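Local coordinates for uncharacterized protein, DUF633, LMOf2365_1472 (Listeria monocytogenes str. 4b F2365, PDB 3GNL) that is of unknown function but probably methylates N1 of adenine 22 in tRNA through a Rossmann-like methyltransferase domain, at residues I19-S30 and Q43-E52; A129-E137 and E174-L182. All coordinates share one frame; numbering follows the deposited sequence.

Contact 1 of 2, residues I19-S30 and Q43-E52; sequences ITKNERIADIGS and QTASFAIAGE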
ATOM      1  N   ILE A  19      -5.166  11.318  -5.644  1.00 22.48           N
ATOM      2  CA  ILE A  19      -5.569  12.509  -4.850  1.00 23.48           C
ATOM      3  C   ILE A  19      -6.109  13.468  -5.895  1.00 23.33           C
ATOM      4  O   ILE A  19      -5.384  13.884  -6.754  1.00 24.21           O
ATOM      5  CB  ILE A  19      -4.340  13.149  -4.163  1.00 22.83           C
ATOM      6  CG1 ILE A  19      -3.729  12.159  -3.155  1.00 21.70           C
ATOM      7  CG2 ILE A  19      -4.729  14.462  -3.460  1.00 24.98           C
ATOM      8  CD1 ILE A  19      -2.344  12.557  -2.588  1.00 22.57           C
ATOM      9  N   THR A  20      -7.410  13.785  -5.845  1.00 26.46           N
ATOM     10  CA  THR A  20      -8.044  14.426  -6.998  1.00 29.45           C
ATOM     11  C   THR A  20      -8.970  15.595  -6.681  1.00 30.25           C
ATOM     12  O   THR A  20      -9.330  16.353  -7.580  1.00 33.48           O
ATOM     13  CB  THR A  20      -8.897  13.364  -7.818  1.00 30.45           C
ATOM     14  OG1 THR A  20      -9.865  12.776  -6.949  1.00 33.95           O
ATOM     15  CG2 THR A  20      -7.997  12.283  -8.411  1.00 32.59           C
ATOM     16  N   LYS A  21      -9.382  15.711  -5.441  1.00 28.10           N
ATOM     17  CA  LYS A  21     -10.543  16.562  -5.127  1.00 30.77           C
ATOM     18  C   LYS A  21     -10.187  17.759  -4.251  1.00 30.57           C
ATOM     19  O   LYS A  21     -10.981  18.161  -3.376  1.00 32.48           O
ATOM     20  CB  LYS A  21     -11.614  15.724  -4.450  1.00 33.32           C
ATOM     21  CG  LYS A  21     -12.148  14.572  -5.312  1.00 36.07           C
ATOM     22  CD  LYS A  21     -12.665  13.442  -4.423  1.00 39.23           C
ATOM     23  CE  LYS A  21     -13.821  13.904  -3.546  1.00 41.97           C
ATOM     24  NZ  LYS A  21     -14.052  12.980  -2.415  1.00 43.72           N
ATOM     25  N   ASN A  22      -8.991  18.311  -4.455  1.00 29.31           N
ATOM     26  CA  ASN A  22      -8.529  19.427  -3.606  1.00 30.52           C
ATOM     27  C   ASN A  22      -8.722  19.061  -2.104  1.00 30.82           C
ATOM     28  O   ASN A  22      -9.328  19.788  -1.325  1.00 32.41           O
ATOM     29  CB  ASN A  22      -9.269  20.728  -3.996  1.00 32.16           C
ATOM     30  CG  ASN A  22      -8.642  21.982  -3.384  1.00 33.13           C
ATOM     31  OD1 ASN A  22      -9.342  22.785  -2.765  1.00 35.66           O
ATOM     32  ND2 ASN A  22      -7.328  22.167  -3.573  1.00 32.61           N
ATOM     33  N   GLU A  23      -8.162  17.908  -1.726  1.00 29.89           N
ATOM     34  CA  GLU A  23      -8.349  17.245  -0.421  1.00 28.07           C
ATOM     35  C   GLU A  23      -7.381  17.703   0.683  1.00 26.17           C
ATOM     36  O   GLU A  23      -6.309  18.225   0.381  1.00 26.58           O
ATOM     37  CB  GLU A  23      -8.167  15.700  -0.643  1.00 29.04           C
ATOM     38  CG  GLU A  23      -8.547  15.304  -2.116  1.00 28.91           C
ATOM     39  CD  GLU A  23      -8.446  13.819  -2.423  1.00 30.52           C
ATOM     40  OE1 GLU A  23      -7.846  13.091  -1.614  1.00 30.59           O
ATOM     41  OE2 GLU A  23      -8.933  13.421  -3.509  1.00 32.48           O
ATOM     42  N   ARG A  24      -7.763  17.508   1.942  1.00 24.74           N
ATOM     43  CA  ARG A  24      -6.850  17.636   3.081  1.00 23.42           C
ATOM     44  C   ARG A  24      -6.226  16.251   3.322  1.00 24.15           C
ATOM     45  O   ARG A  24      -6.940  15.265   3.629  1.00 24.08           O
ATOM     46  CB  ARG A  24      -7.538  18.179   4.344  1.00 27.13           C
ATOM     47  CG  ARG A  24      -8.132  19.565   4.090  1.00 26.43           C
ATOM     48  CD  ARG A  24      -8.946  20.039   5.292  1.00 28.99           C
ATOM     49  NE  ARG A  24      -8.144  20.238   6.495  1.00 30.35           N
ATOM     50  CZ  ARG A  24      -7.340  21.280   6.732  1.00 31.78           C
ATOM     51  NH1 ARG A  24      -7.188  22.263   5.826  1.00 33.18           N
ATOM     52  NH2 ARG A  24      -6.663  21.306   7.869  1.00 31.67           N
ATOM     53  N   ILE A  25      -4.924  16.169   3.105  1.00 21.40           N
ATOM     54  CA  ILE A  25      -4.257  14.834   3.139  1.00 22.83           C
ATOM     55  C   ILE A  25      -3.271  14.690   4.283  1.00 24.18           C
ATOM     56  O   ILE A  25      -2.741  15.672   4.805  1.00 23.23           O
ATOM     57  CB  ILE A  25      -3.560  14.522   1.828  1.00 22.48           C
ATOM     58  CG1 ILE A  25      -2.262  15.351   1.680  1.00 22.44           C
ATOM     59  CG2 ILE A  25      -4.523  14.718   0.593  1.00 22.10           C
ATOM     60  CD1 ILE A  25      -1.425  15.010   0.435  1.00 22.06           C
ATOM     61  N   ALA A  26      -3.009  13.455   4.689  1.00 22.16           N
ATOM     62  CA  ALA A  26      -1.886  13.156   5.566  1.00 22.62           C
ATOM     63  C   ALA A  26      -1.043  12.045   4.966  1.00 22.34           C
ATOM     64  O   ALA A  26      -1.567  10.963   4.687  1.00 22.58           O
ATOM     65  CB  ALA A  26      -2.332  12.794   6.975  1.00 23.65           C
ATOM     66  N   ASP A  27       0.242  12.335   4.766  1.00 20.14           N
ATOM     67  CA  ASP A  27       1.202  11.404   4.212  1.00 19.87           C
ATOM     68  C   ASP A  27       2.094  10.875   5.340  1.00 20.08           C
ATOM     69  O   ASP A  27       3.004  11.574   5.808  1.00 20.69           O
ATOM     70  CB  ASP A  27       2.039  12.115   3.125  1.00 20.74           C
ATOM     71  CG  ASP A  27       2.937  11.172   2.357  1.00 20.27           C
ATOM     72  OD1 ASP A  27       2.742   9.946   2.498  1.00 23.86           O
ATOM     73  OD2 ASP A  27       3.816  11.640   1.608  1.00 21.38           O
ATOM     74  N   ILE A  28       1.855   9.626   5.709  1.00 18.38           N
ATOM     75  CA  ILE A  28       2.510   9.008   6.853  1.00 18.97           C
ATOM     76  C   ILE A  28       3.839   8.405   6.459  1.00 19.06           C
ATOM     77  O   ILE A  28       3.883   7.546   5.561  1.00 20.34           O
ATOM     78  CB  ILE A  28       1.610   7.940   7.409  1.00 20.94           C
ATOM     79  CG1 ILE A  28       0.210   8.520   7.611  1.00 19.99           C
ATOM     80  CG2 ILE A  28       2.239   7.348   8.677  1.00 21.35           C
ATOM     81  CD1 ILE A  28       0.113   9.712   8.704  1.00 20.48           C
ATOM     82  N   GLY A  29       4.920   8.778   7.129  1.00 20.43           N
ATOM     83  CA  GLY A  29       6.237   8.347   6.661  1.00 20.54           C
ATOM     84  C   GLY A  29       6.560   8.912   5.300  1.00 18.75           C
ATOM     85  O   GLY A  29       7.096   8.219   4.397  1.00 20.35           O
ATOM     86  N   SER A  30       6.270  10.194   5.127  1.00 18.68           N
ATOM     87  CA  SER A  30       6.406  10.832   3.811  1.00 20.10           C
ATOM     88  C   SER A  30       7.836  10.784   3.299  1.00 22.61           C
ATOM     89  O   SER A  30       8.799  11.042   4.052  1.00 23.26           O
ATOM     90  CB  SER A  30       6.015  12.295   3.986  1.00 20.87           C
ATOM     91  OG  SER A  30       5.943  12.922   2.725  1.00 22.85           O
ATOM     92  N   GLN A  43      -2.545  21.616  -7.041  1.00 29.88           N
ATOM     93  CA  GLN A  43      -3.864  21.917  -6.484  1.00 31.40           C
ATOM     94  C   GLN A  43      -4.782  20.762  -6.200  1.00 30.02           C
ATOM     95  O   GLN A  43      -5.911  20.926  -5.752  1.00 31.86           O
ATOM     96  CB  GLN A  43      -4.602  23.004  -7.269  1.00 33.43           C
ATOM     97  CG  GLN A  43      -3.800  24.259  -7.379  1.00 35.63           C
ATOM     98  CD  GLN A  43      -4.538  25.285  -8.175  1.00 38.18           C
ATOM     99  OE1 GLN A  43      -5.537  25.848  -7.703  1.00 40.25           O
ATOM    100  NE2 GLN A  43      -4.093  25.505  -9.411  1.00 37.39           N
ATOM    101  N   THR A  44      -4.275  19.567  -6.403  1.00 30.12           N
ATOM    102  CA  THR A  44      -5.075  18.422  -6.110  1.00 29.47           C
ATOM    103  C   THR A  44      -5.222  18.247  -4.599  1.00 27.36           C
ATOM    104  O   THR A  44      -6.138  17.597  -4.178  1.00 28.67           O
ATOM    105  CB  THR A  44      -4.539  17.108  -6.752  1.00 28.72           C
ATOM    106  OG1 THR A  44      -3.214  16.878  -6.261  1.00 28.14           O
ATOM    107  CG2 THR A  44      -4.515  17.161  -8.303  1.00 30.86           C
ATOM    108  N   ALA A  45      -4.320  18.815  -3.771  1.00 26.52           N
ATOM    109  CA  ALA A  45      -4.537  18.868  -2.311  1.00 25.39           C
ATOM    110  C   ALA A  45      -4.503  20.326  -1.802  1.00 26.55           C
ATOM    111  O   ALA A  45      -3.736  21.122  -2.308  1.00 27.66           O
ATOM    112  CB  ALA A  45      -3.459  18.062  -1.555  1.00 26.36           C
ATOM    113  N   SER A  46      -5.318  20.630  -0.806  1.00 26.75           N
ATOM    114  CA  SER A  46      -5.390  22.000  -0.264  1.00 26.88           C
ATOM    115  C   SER A  46      -4.564  22.180   0.999  1.00 27.99           C
ATOM    116  O   SER A  46      -4.246  23.318   1.381  1.00 27.77           O
ATOM    117  CB  SER A  46      -6.844  22.396  -0.030  1.00 28.41           C
ATOM    118  OG  SER A  46      -7.471  21.501   0.875  1.00 28.72           O
ATOM    119  N   PHE A  47      -4.202  21.064   1.644  1.00 25.95           N
ATOM    120  CA  PHE A  47      -3.488  21.059   2.899  1.00 24.26           C
ATOM    121  C   PHE A  47      -2.887  19.660   3.016  1.00 24.62           C
ATOM    122  O   PHE A  47      -3.523  18.698   2.566  1.00 24.69           O
ATOM    123  CB  PHE A  47      -4.430  21.345   4.064  1.00 27.02           C
ATOM    124  CG  PHE A  47      -3.808  21.121   5.400  1.00 28.07           C
ATOM    125  CD1 PHE A  47      -2.909  22.041   5.933  1.00 29.73           C
ATOM    126  CD2 PHE A  47      -4.100  19.964   6.139  1.00 29.54           C
ATOM    127  CE1 PHE A  47      -2.316  21.803   7.195  1.00 28.54           C
ATOM    128  CE2 PHE A  47      -3.515  19.733   7.375  1.00 29.71           C
ATOM    129  CZ  PHE A  47      -2.629  20.648   7.920  1.00 29.90           C
ATOM    130  N   ALA A  48      -1.684  19.551   3.585  1.00 22.77           N
ATOM    131  CA  ALA A  48      -1.094  18.251   3.905  1.00 21.89           C
ATOM    132  C   ALA A  48      -0.401  18.250   5.247  1.00 23.02           C
ATOM    133  O   ALA A  48       0.246  19.233   5.618  1.00 23.50           O
ATOM    134  CB  ALA A  48      -0.107  17.848   2.853  1.00 20.28           C
ATOM    135  N   ILE A  49      -0.488  17.130   5.948  1.00 21.93           N
ATOM    136  CA  ILE A  49       0.427  16.773   7.042  1.00 22.81           C
ATOM    137  C   ILE A  49       1.459  15.815   6.449  1.00 21.77           C
ATOM    138  O   ILE A  49       1.077  14.836   5.785  1.00 22.52           O
ATOM    139  CB  ILE A  49      -0.315  16.046   8.173  1.00 24.39           C
ATOM    140  CG1 ILE A  49      -1.400  16.970   8.789  1.00 25.90           C
ATOM    141  CG2 ILE A  49       0.658  15.532   9.227  1.00 25.30           C
ATOM    142  CD1 ILE A  49      -2.423  16.214   9.690  1.00 27.29           C
ATOM    143  N   ALA A  50       2.735  16.106   6.643  1.00 21.45           N
ATOM    144  CA  ALA A  50       3.783  15.141   6.330  1.00 20.41           C
ATOM    145  C   ALA A  50       4.314  14.567   7.634  1.00 23.09           C
ATOM    146  O   ALA A  50       4.986  15.271   8.401  1.00 22.97           O
ATOM    147  CB  ALA A  50       4.869  15.794   5.513  1.00 21.40           C
ATOM    148  N   GLY A  51       4.010  13.294   7.901  1.00 21.49           N
ATOM    149  CA  GLY A  51       4.443  12.652   9.160  1.00 21.96           C
ATOM    150  C   GLY A  51       5.789  11.973   9.044  1.00 22.71           C
ATOM    151  O   GLY A  51       6.119  11.405   8.022  1.00 22.33           O
ATOM    152  N   GLU A  52       6.627  12.035  10.081  1.00 21.06           N
ATOM    153  CA  GLU A  52       7.895  11.338  10.096  1.00 22.78           C
ATOM    154  C   GLU A  52       8.113  10.840  11.501  1.00 25.44           C
ATOM    155  O   GLU A  52       7.650  11.473  12.437  1.00 26.47           O
ATOM    156  CB  GLU A  52       9.075  12.237   9.684  1.00 23.23           C
ATOM    157  CG  GLU A  52       8.864  12.944   8.340  1.00 23.71           C
ATOM    158  CD  GLU A  52       8.966  12.013   7.186  1.00 26.05           C
ATOM    159  OE1 GLU A  52       9.329  10.838   7.359  1.00 24.75           O
ATOM    160  OE2 GLU A  52       8.655  12.478   6.056  1.00 24.90           O
TER
HETATM  161  O   HOH W   1      -8.283  22.754   3.008  1.00 42.62           O
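Strands 23-28 and 47-52 are the first two parallel strands of the Rossmann-like sheet, joined through helix 34-41 in a beta-alpha-beta crossover, and R24 lies on F47 at their N-terminal end. The guanidinium stacks flat on the ring, planes 2° apart and centres 4.1 Å apart. The stack is offset, with R24 NH2 3.4 Å from F47 CD2 near the rim. A bend at chi3 (65°) folds the arginine back over the ring, while NE is held by the carbonyl of D89. In the guanidinium plane, NH1 gives a hydrogen bond to a water that also meets S46 OG.

As parallel pairing requires, alternate residues of strand 23-28 face the neighbouring strand: I25 bonds F47 O and I49 N, D27 bonds I49 O and G51 N. A26 between them turns its backbone to strand 93-99 instead. A beta bulge at S46 shifts the register by one, and S46 N still reaches E23 O at 2.9 Å. Before it, N22 ND2 donates to Q43 O (2.9 Å).

On the face toward helix 34-41, A45, with its short side chain, leaves room for A39 of that helix. I25 CG1 packs 3.5 Å from A48 CB, which also rests on I74. At the C-terminal end, S30 N bonds G51 O, and S30 OG donates to D27 OD2 from above the carboxylate plane. E23 turns back to accept the amides of T20 and K21 on OE2, which also pairs with K120, while OE1 bonds T93; a buried carboxylate so fully matched probably stays charged and ties the turn before the strand to the sheet.

Contact 2 of 2, residues A129-E137 and E174-L182; sequences AWQLREWSE and EIFFGPCLL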
ATOM      1  N   ALA A 129       0.948  -7.288   0.742  1.00 20.72           N
ATOM      2  CA  ALA A 129      -0.220  -6.465   0.389  1.00 20.59           C
ATOM      3  C   ALA A 129      -1.500  -7.148   0.905  1.00 22.00           C
ATOM      4  O   ALA A 129      -2.436  -6.480   1.366  1.00 20.55           O
ATOM      5  CB  ALA A 129      -0.295  -6.257  -1.120  1.00 21.00           C
ATOM      6  N   TRP A 130      -1.559  -8.477   0.841  1.00 18.94           N
ATOM      7  CA  TRP A 130      -2.740  -9.202   1.271  1.00 21.37           C
ATOM      8  C   TRP A 130      -3.158  -8.838   2.703  1.00 20.56           C
ATOM      9  O   TRP A 130      -4.360  -8.908   3.016  1.00 21.60           O
ATOM     10  CB  TRP A 130      -2.523 -10.736   1.143  1.00 21.54           C
ATOM     11  CG  TRP A 130      -1.509 -11.281   2.129  1.00 23.50           C
ATOM     12  CD1 TRP A 130      -0.170 -11.447   1.907  1.00 24.76           C
ATOM     13  CD2 TRP A 130      -1.746 -11.718   3.482  1.00 25.92           C
ATOM     14  NE1 TRP A 130       0.442 -11.971   3.019  1.00 26.14           N
ATOM     15  CE2 TRP A 130      -0.493 -12.144   4.006  1.00 26.75           C
ATOM     16  CE3 TRP A 130      -2.895 -11.805   4.294  1.00 28.00           C
ATOM     17  CZ2 TRP A 130      -0.355 -12.653   5.306  1.00 29.46           C
ATOM     18  CZ3 TRP A 130      -2.757 -12.298   5.579  1.00 29.48           C
ATOM     19  CH2 TRP A 130      -1.489 -12.720   6.071  1.00 29.83           C
ATOM     20  N   GLN A 131      -2.219  -8.459   3.568  1.00 19.48           N
ATOM     21  CA  GLN A 131      -2.515  -8.091   4.955  1.00 22.00           C
ATOM     22  C   GLN A 131      -3.473  -6.903   4.974  1.00 21.04           C
ATOM     23  O   GLN A 131      -4.359  -6.828   5.826  1.00 21.48           O
ATOM     24  CB  GLN A 131      -1.270  -7.675   5.710  1.00 24.23           C
ATOM     25  CG  GLN A 131      -0.305  -8.784   6.032  1.00 29.16           C
ATOM     26  CD  GLN A 131      -0.608  -9.381   7.370  1.00 31.79           C
ATOM     27  OE1 GLN A 131      -1.649  -9.091   7.968  1.00 32.23           O
ATOM     28  NE2 GLN A 131       0.291 -10.243   7.854  1.00 35.05           N
ATOM     29  N   LEU A 132      -3.289  -5.986   4.046  1.00 20.58           N
ATOM     30  CA  LEU A 132      -4.146  -4.806   3.999  1.00 19.72           C
ATOM     31  C   LEU A 132      -5.502  -5.113   3.366  1.00 19.07           C
ATOM     32  O   LEU A 132      -6.527  -4.484   3.686  1.00 18.40           O
ATOM     33  CB  LEU A 132      -3.413  -3.687   3.258  1.00 18.93           C
ATOM     34  CG  LEU A 132      -2.172  -3.198   3.995  1.00 22.04           C
ATOM     35  CD1 LEU A 132      -1.454  -2.208   3.136  1.00 20.31           C
ATOM     36  CD2 LEU A 132      -2.513  -2.594   5.378  1.00 22.62           C
ATOM     37  N   ARG A 133      -5.568  -6.099   2.471  1.00 18.59           N
ATOM     38  CA  ARG A 133      -6.853  -6.506   1.923  1.00 18.67           C
ATOM     39  C   ARG A 133      -7.654  -7.241   2.975  1.00 20.57           C
ATOM     40  O   ARG A 133      -8.876  -7.067   3.019  1.00 20.76           O
ATOM     41  CB  ARG A 133      -6.684  -7.290   0.585  1.00 17.06           C
ATOM     42  CG  ARG A 133      -5.836  -6.488  -0.391  1.00 18.31           C
ATOM     43  CD  ARG A 133      -6.044  -6.970  -1.794  1.00 19.74           C
ATOM     44  NE  ARG A 133      -5.100  -6.378  -2.721  1.00 20.56           N
ATOM     45  CZ  ARG A 133      -3.898  -6.870  -3.009  1.00 20.31           C
ATOM     46  NH1 ARG A 133      -3.482  -8.036  -2.485  1.00 19.95           N
ATOM     47  NH2 ARG A 133      -3.105  -6.214  -3.858  1.00 21.36           N
ATOM     48  N   GLU A 134      -6.979  -7.986   3.868  1.00 19.62           N
ATOM     49  CA  GLU A 134      -7.654  -8.606   5.007  1.00 22.19           C
ATOM     50  C   GLU A 134      -8.161  -7.538   5.934  1.00 22.22           C
ATOM     51  O   GLU A 134      -9.316  -7.636   6.371  1.00 21.95           O
ATOM     52  CB  GLU A 134      -6.752  -9.585   5.764  1.00 24.76           C
ATOM     53  CG  GLU A 134      -7.551 -10.410   6.734  1.00 32.22           C
ATOM     54  CD  GLU A 134      -6.808 -11.621   7.181  1.00 35.31           C
ATOM     55  OE1 GLU A 134      -5.628 -11.490   7.596  1.00 37.43           O
ATOM     56  OE2 GLU A 134      -7.422 -12.711   7.088  1.00 37.08           O
ATOM     57  N   TRP A 135      -7.326  -6.536   6.222  1.00 20.02           N
ATOM     58  CA  TRP A 135      -7.752  -5.426   7.060  1.00 20.28           C
ATOM     59  C   TRP A 135      -8.992  -4.786   6.457  1.00 19.04           C
ATOM     60  O   TRP A 135      -9.925  -4.426   7.186  1.00 19.97           O
ATOM     61  CB  TRP A 135      -6.601  -4.423   7.172  1.00 20.19           C
ATOM     62  CG  TRP A 135      -6.979  -3.203   8.030  1.00 21.00           C
ATOM     63  CD1 TRP A 135      -6.820  -3.066   9.364  1.00 22.57           C
ATOM     64  CD2 TRP A 135      -7.572  -2.002   7.547  1.00 22.44           C
ATOM     65  NE1 TRP A 135      -7.302  -1.833   9.763  1.00 23.08           N
ATOM     66  CE2 TRP A 135      -7.801  -1.175   8.673  1.00 22.37           C
ATOM     67  CE3 TRP A 135      -7.985  -1.568   6.283  1.00 23.79           C
ATOM     68  CZ2 TRP A 135      -8.393   0.112   8.558  1.00 21.83           C
ATOM     69  CZ3 TRP A 135      -8.566  -0.295   6.165  1.00 24.03           C
ATOM     70  CH2 TRP A 135      -8.755   0.523   7.312  1.00 22.91           C
ATOM     71  N   SER A 136      -9.016  -4.599   5.147  1.00 19.72           N
ATOM     72  CA  SER A 136     -10.156  -3.966   4.483  1.00 19.68           C
ATOM     73  C   SER A 136     -11.444  -4.748   4.746  1.00 21.35           C
ATOM     74  O   SER A 136     -12.485  -4.160   5.055  1.00 21.48           O
ATOM     75  CB  SER A 136      -9.823  -3.820   2.988  1.00 24.36           C
ATOM     76  OG  SER A 136     -10.855  -4.228   2.121  1.00 27.97           O
ATOM     77  N   GLU A 137     -11.373  -6.069   4.669  1.00 20.13           N
ATOM     78  CA  GLU A 137     -12.512  -6.904   4.971  1.00 20.35           C
ATOM     79  C   GLU A 137     -12.895  -6.810   6.453  1.00 19.76           C
ATOM     80  O   GLU A 137     -14.098  -6.643   6.726  1.00 21.84           O
ATOM     81  CB  GLU A 137     -12.129  -8.354   4.642  1.00 21.22           C
ATOM     82  CG  GLU A 137     -13.187  -9.369   5.001  1.00 20.97           C
ATOM     83  CD  GLU A 137     -12.864 -10.711   4.397  1.00 19.97           C
ATOM     84  OE1 GLU A 137     -12.165 -11.498   5.106  1.00 21.67           O
ATOM     85  OE2 GLU A 137     -13.334 -11.021   3.279  1.00 21.07           O
ATOM     86  N   GLU A 174      -9.326 -12.489  -4.256  1.00 17.58           N
ATOM     87  CA  GLU A 174      -9.327 -11.024  -4.175  1.00 17.13           C
ATOM     88  C   GLU A 174      -8.370 -10.542  -3.092  1.00 18.11           C
ATOM     89  O   GLU A 174      -7.681  -9.524  -3.262  1.00 18.49           O
ATOM     90  CB  GLU A 174     -10.757 -10.505  -3.970  1.00 17.94           C
ATOM     91  CG  GLU A 174     -11.619 -10.726  -5.176  1.00 20.47           C
ATOM     92  CD  GLU A 174     -13.088 -10.356  -4.942  1.00 21.52           C
ATOM     93  OE1 GLU A 174     -13.611 -10.663  -3.868  1.00 19.73           O
ATOM     94  OE2 GLU A 174     -13.663  -9.730  -5.858  1.00 25.90           O
ATOM     95  N   ILE A 175      -8.322 -11.200  -1.936  1.00 16.30           N
ATOM     96  CA  ILE A 175      -7.352 -10.816  -0.894  1.00 17.92           C
ATOM     97  C   ILE A 175      -5.887 -10.992  -1.369  1.00 17.62           C
ATOM     98  O   ILE A 175      -5.026 -10.144  -1.104  1.00 18.14           O
ATOM     99  CB  ILE A 175      -7.640 -11.569   0.409  1.00 17.75           C
ATOM    100  CG1 ILE A 175      -8.823 -10.871   1.107  1.00 20.04           C
ATOM    101  CG2 ILE A 175      -6.489 -11.585   1.380  1.00 18.86           C
ATOM    102  CD1 ILE A 175      -9.394 -11.667   2.215  1.00 22.49           C
ATOM    103  N   PHE A 176      -5.588 -12.117  -2.014  1.00 18.19           N
ATOM    104  CA  PHE A 176      -4.195 -12.429  -2.368  1.00 18.50           C
ATOM    105  C   PHE A 176      -3.723 -11.595  -3.530  1.00 17.55           C
ATOM    106  O   PHE A 176      -2.541 -11.217  -3.533  1.00 18.63           O
ATOM    107  CB  PHE A 176      -4.148 -13.926  -2.753  1.00 20.22           C
ATOM    108  CG  PHE A 176      -2.788 -14.548  -2.832  1.00 25.53           C
ATOM    109  CD1 PHE A 176      -2.305 -15.304  -1.757  1.00 27.82           C
ATOM    110  CD2 PHE A 176      -2.048 -14.476  -4.000  1.00 26.59           C
ATOM    111  CE1 PHE A 176      -1.037 -15.947  -1.830  1.00 29.50           C
ATOM    112  CE2 PHE A 176      -0.780 -15.137  -4.086  1.00 28.20           C
ATOM    113  CZ  PHE A 176      -0.298 -15.840  -3.006  1.00 27.58           C
ATOM    114  N   PHE A 177      -4.583 -11.313  -4.502  1.00 16.67           N
ATOM    115  CA  PHE A 177      -4.222 -10.706  -5.775  1.00 16.19           C
ATOM    116  C   PHE A 177      -4.687  -9.261  -5.983  1.00 17.82           C
ATOM    117  O   PHE A 177      -4.104  -8.511  -6.800  1.00 18.99           O
ATOM    118  CB  PHE A 177      -4.704 -11.541  -6.943  1.00 18.11           C
ATOM    119  CG  PHE A 177      -4.115 -12.926  -6.965  1.00 18.60           C
ATOM    120  CD1 PHE A 177      -2.778 -13.090  -7.310  1.00 20.93           C
ATOM    121  CD2 PHE A 177      -4.897 -14.039  -6.645  1.00 19.37           C
ATOM    122  CE1 PHE A 177      -2.199 -14.372  -7.345  1.00 20.30           C
ATOM    123  CE2 PHE A 177      -4.353 -15.320  -6.672  1.00 20.82           C
ATOM    124  CZ  PHE A 177      -2.995 -15.498  -7.014  1.00 21.42           C
ATOM    125  N   GLY A 178      -5.781  -8.936  -5.305  1.00 18.69           N
ATOM    126  CA  GLY A 178      -6.398  -7.613  -5.467  1.00 18.85           C
ATOM    127  C   GLY A 178      -7.639  -7.738  -6.315  1.00 19.25           C
ATOM    128  O   GLY A 178      -7.591  -8.173  -7.472  1.00 18.87           O
ATOM    129  N   PRO A 179      -8.786  -7.255  -5.802  1.00 19.98           N
ATOM    130  CA  PRO A 179     -10.001  -7.374  -6.607  1.00 19.81           C
ATOM    131  C   PRO A 179      -9.997  -6.596  -7.923  1.00 21.54           C
ATOM    132  O   PRO A 179     -10.569  -7.057  -8.892  1.00 23.74           O
ATOM    133  CB  PRO A 179     -11.111  -6.867  -5.656  1.00 21.14           C
ATOM    134  CG  PRO A 179     -10.363  -5.881  -4.769  1.00 20.69           C
ATOM    135  CD  PRO A 179      -8.993  -6.565  -4.524  1.00 20.57           C
ATOM    136  N   CYS A 180      -9.360  -5.429  -7.953  1.00 20.69           N
ATOM    137  CA  CYS A 180      -9.262  -4.657  -9.178  1.00 21.55           C
ATOM    138  C   CYS A 180      -8.177  -5.215 -10.067  1.00 20.94           C
ATOM    139  O   CYS A 180      -8.351  -5.305 -11.283  1.00 23.37           O
ATOM    140  CB  CYS A 180      -8.985  -3.172  -8.860  1.00 22.55           C
ATOM    141  SG  CYS A 180     -10.180  -2.394  -7.657  1.00 24.79           S
ATOM    142  N   LEU A 181      -7.052  -5.603  -9.460  1.00 21.20           N
ATOM    143  CA  LEU A 181      -5.938  -6.105 -10.236  1.00 19.89           C
ATOM    144  C   LEU A 181      -6.293  -7.404 -10.944  1.00 21.22           C
ATOM    145  O   LEU A 181      -5.869  -7.655 -12.085  1.00 21.39           O
ATOM    146  CB  LEU A 181      -4.705  -6.345  -9.346  1.00 18.66           C
ATOM    147  CG  LEU A 181      -4.130  -5.078  -8.666  1.00 17.29           C
ATOM    148  CD1 LEU A 181      -2.931  -5.483  -7.807  1.00 18.53           C
ATOM    149  CD2 LEU A 181      -3.727  -3.998  -9.642  1.00 20.89           C
ATOM    150  N   LEU A 182      -7.086  -8.224 -10.278  1.00 21.50           N
ATOM    151  CA  LEU A 182      -7.380  -9.491 -10.963  1.00 25.21           C
ATOM    152  C   LEU A 182      -8.423  -9.370 -12.087  1.00 28.79           C
ATOM    153  O   LEU A 182      -8.458 -10.218 -12.957  1.00 28.47           O
ATOM    154  CB  LEU A 182      -7.677 -10.616  -9.972  1.00 26.93           C
ATOM    155  CG  LEU A 182      -8.985 -10.590  -9.219  1.00 27.18           C
ATOM    156  CD1 LEU A 182     -10.111 -11.231 -10.073  1.00 29.11           C
ATOM    157  CD2 LEU A 182      -8.782 -11.376  -7.935  1.00 25.65           C
TER
HETATM  158  O   HOH W   2      -0.967  -8.991  -3.530  1.00 22.28           O
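The guanidinium of R133 has the turn at F177-G178 over one face, with G178 CA 3.3 Å above the plane toward the rim and F177 C over the centre. At its edge, in plane, lie I175 O and a water. The W130 ring has Q131 CG over the centre of one face. R133 NH1 donates to I175 O at 3.0 Å, near its own plane but from above the plane of the carbonyl (39° out of it), and gives its other proton to the water, which in turn donates to F176 O. NE pairs with E146 of strand 141-151. The side chain, extended from CG to NE (chi3 -171°), carries these donors past I175 to the end of helix 172-177, where carbonyls turn outward; CD passes 3.4 Å from E174 O.

Here helix 129-139 packs against the break between helices 172-177 and 179-184. G178, with positive phi, follows the first of these where the guanidinium packs on its CA, a place that suits a residue without a side chain. P179, lacking an amide hydrogen, suits the next helix's first turn.

I175 is a knob in the hole formed by W130, R133, E134 and E137: its CG2 comes 4.1 Å from W130 CB, while CD1 meets the carboxylate of E137 at the far end, the two side chains crossing at about a right angle. OE2 of E137 is also bonded by the backbone amide of W170.

In the fold
Contact 1 and contact 2 lie on opposite sides of the chain's centre, their own centres 24 Å apart and their nearest atoms about 11 Å apart. They follow one another along the chain, and the mixed sheet spans the distance between them. Contact 1 joins two neighbouring strands inside the sheet; contact 2 packs helices beside its other end, where R133 meets strands 141-151 and 154-163. From strand 23-28 the sheet runs through 93-99 and 120-125 to those two. No ligand marks an active site, but in Rossmann-fold methyltransferases the C-terminal ends of the first two strands, here in contact 1, usually border the cofactor pocket.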